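Local coordinates for protein possible prolidase (Bifidobacterium longum NCC2705, PDB 2P9B) that probably hydrolyses carbon-nitrogen bonds as a metal-dependent enzyme of the amidohydrolase family, possibly a prolidase, although its substrate is not established, at residues A[114-117]-A[118-122]. Numbering follows the deposited sequence.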
ATOM      1  N   ALA A 114     -15.777 -14.771  -0.559  1.00 23.38           N
ATOM      2  CA  ALA A 114     -16.148 -13.586  -1.321  1.00 22.36           C
ATOM      3  C   ALA A 114     -16.603 -12.476  -0.378  1.00 22.10           C
ATOM      4  O   ALA A 114     -16.211 -11.319  -0.532  1.00 20.78           O
ATOM      5  CB  ALA A 114     -17.262 -13.925  -2.313  1.00 23.79           C
ATOM      6  N   ALA A 115     -17.424 -12.833   0.603  1.00 20.93           N
ATOM      7  CA  ALA A 115     -17.920 -11.848   1.552  1.00 20.43           C
ATOM      8  C   ALA A 115     -16.780 -11.331   2.423  1.00 20.73           C
ATOM      9  O   ALA A 115     -16.738 -10.153   2.779  1.00 21.62           O
ATOM     10  CB  ALA A 115     -19.017 -12.458   2.422  1.00 21.67           C
ATOM     11  N   THR A 116     -15.853 -12.217   2.761  1.00 19.17           N
ATOM     12  CA  THR A 116     -14.727 -11.838   3.596  1.00 18.70           C
ATOM     13  C   THR A 116     -13.816 -10.832   2.907  1.00 16.31           C
ATOM     14  O   THR A 116     -13.461  -9.813   3.498  1.00 16.22           O
ATOM     15  CB  THR A 116     -13.902 -13.072   3.998  1.00 20.97           C
ATOM     16  OG1 THR A 116     -14.699 -13.915   4.836  1.00 21.86           O
ATOM     17  CG2 THR A 116     -12.646 -12.661   4.749  1.00 22.16           C
ATOM     18  N   VAL A 117     -13.443 -11.105   1.661  1.00 15.68           N
ATOM     19  CA  VAL A 117     -12.555 -10.182   0.956  1.00 15.36           C
ATOM     20  C   VAL A 117     -13.227  -8.849   0.664  1.00 15.80           C
ATOM     21  O   VAL A 117     -12.575  -7.797   0.697  1.00 15.79           O
ATOM     22  CB  VAL A 117     -12.007 -10.792  -0.353  1.00 16.25           C
ATOM     23  CG1 VAL A 117     -11.206 -12.044  -0.029  1.00 16.88           C
ATOM     24  CG2 VAL A 117     -13.132 -11.097  -1.315  1.00 18.54           C
ATOM     25  N   LYS A 118     -14.529  -8.879   0.397  1.00 15.52           N
ATOM     26  CA  LYS A 118     -15.241  -7.640   0.127  1.00 16.15           C
ATOM     27  C   LYS A 118     -15.315  -6.815   1.413  1.00 14.99           C
ATOM     28  O   LYS A 118     -15.161  -5.596   1.383  1.00 14.47           O
ATOM     29  CB  LYS A 118     -16.653  -7.916  -0.408  1.00 18.30           C
ATOM     30  CG  LYS A 118     -17.387  -6.640  -0.823  1.00 21.85           C
ATOM     31  CD  LYS A 118     -18.694  -6.907  -1.575  1.00 26.60           C
ATOM     32  CE  LYS A 118     -19.790  -7.435  -0.663  1.00 28.91           C
ATOM     33  NZ  LYS A 118     -21.089  -7.566  -1.393  1.00 31.89           N
ATOM     34  N   HIS A 119     -15.542  -7.485   2.541  1.00 15.11           N
ATOM     35  CA  HIS A 119     -15.626  -6.799   3.825  1.00 15.92           C
ATOM     36  C   HIS A 119     -14.326  -6.078   4.151  1.00 14.39           C
ATOM     37  O   HIS A 119     -14.333  -4.909   4.536  1.00 13.20           O
ATOM     38  CB  HIS A 119     -15.923  -7.784   4.961  1.00 18.53           C
ATOM     39  CG  HIS A 119     -15.853  -7.163   6.322  1.00 21.32           C
ATOM     40  ND1 HIS A 119     -16.787  -6.254   6.772  1.00 25.26           N
ATOM     41  CD2 HIS A 119     -14.939  -7.285   7.314  1.00 24.31           C
ATOM     42  CE1 HIS A 119     -16.450  -5.841   7.981  1.00 25.37           C
ATOM     43  NE2 HIS A 119     -15.333  -6.453   8.334  1.00 24.86           N
ATOM     44  N   ASN A 120     -13.210  -6.783   3.999  1.00 12.98           N
ATOM     45  CA  ASN A 120     -11.917  -6.192   4.300  1.00 12.58           C
ATOM     46  C   ASN A 120     -11.555  -5.062   3.343  1.00 11.66           C
ATOM     47  O   ASN A 120     -10.970  -4.061   3.758  1.00 12.31           O
ATOM     48  CB  ASN A 120     -10.827  -7.269   4.318  1.00 13.13           C
ATOM     49  CG  ASN A 120     -10.931  -8.174   5.536  1.00 14.28           C
ATOM     50  OD1 ASN A 120     -11.137  -7.700   6.656  1.00 16.38           O
ATOM     51  ND2 ASN A 120     -10.780  -9.477   5.328  1.00 14.41           N
ATOM     52  N   ALA A 121     -11.905  -5.215   2.072  1.00 10.63           N
ATOM     53  CA  ALA A 121     -11.622  -4.164   1.097  1.00 10.88           C
ATOM     54  C   ALA A 121     -12.456  -2.940   1.473  1.00 10.98           C
ATOM     55  O   ALA A 121     -12.014  -1.801   1.320  1.00 11.06           O
ATOM     56  CB  ALA A 121     -11.981  -4.635  -0.318  1.00 11.47           C
ATOM     57  N   THR A 122     -13.667  -3.178   1.969  1.00 10.99           N
ATOM     58  CA  THR A 122     -14.538  -2.083   2.369  1.00 10.94           C
ATOM     59  C   THR A 122     -13.990  -1.372   3.603  1.00 11.00           C
ATOM     60  O   THR A 122     -14.088  -0.150   3.718  1.00 12.59           O
ATOM     61  CB  THR A 122     -15.972  -2.578   2.642  1.00 11.39           C
ATOM     62  OG1 THR A 122     -16.522  -3.115   1.434  1.00 14.67           O
ATOM     63  CG2 THR A 122     -16.855  -1.430   3.122  1.00 12.67           C
TER
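Helix 113-126, between strands 68-78 and 129-134, brings Thr116 and Asn120 together one turn apart, with their side chains running alongside each other. Thr116 touches through its methyl: CG2 stands anti to the backbone N and lies 3.7 Å from Asn120 ND2. This torsion (chi1 -66°) leaves OG1 beside its own backbone N, where it hydrogen-bonds to Tyr112 O in the preceding turn. Asn120 ND2 also passes 3.3 Å from Thr116 O, but too badly aimed to be a hydrogen bond; its hydrogen bond goes instead to Leu80 O, tying the helix to the loop after strand 68-78. The main chain joins the same pair, Asn120 N donating to Thr116 O at 3.1 Å and a fairly straight 166°. The other alpha-helical bonds, from N-H of i+4 to C=O of i, join Lys118 N to Ala114 O, His119 N to Ala115 O (2.9 Å) and Ala121 N to Val117 O. Lys118 O accepts twice, from Thr122 N and from Thr122 OG1 (2.8 Å), which arrive on opposite faces of its carbonyl plane. Buried Val117 and Ala121 line another side of the helix, both meeting Leu80, while Ala121 and Lys118 touch Leu145 of helix 141-150. The strand-helix-strand connection, with its two strands parallel and paired, is a beta-alpha-beta unit of the TIM-barrel fold of amidohydrolases.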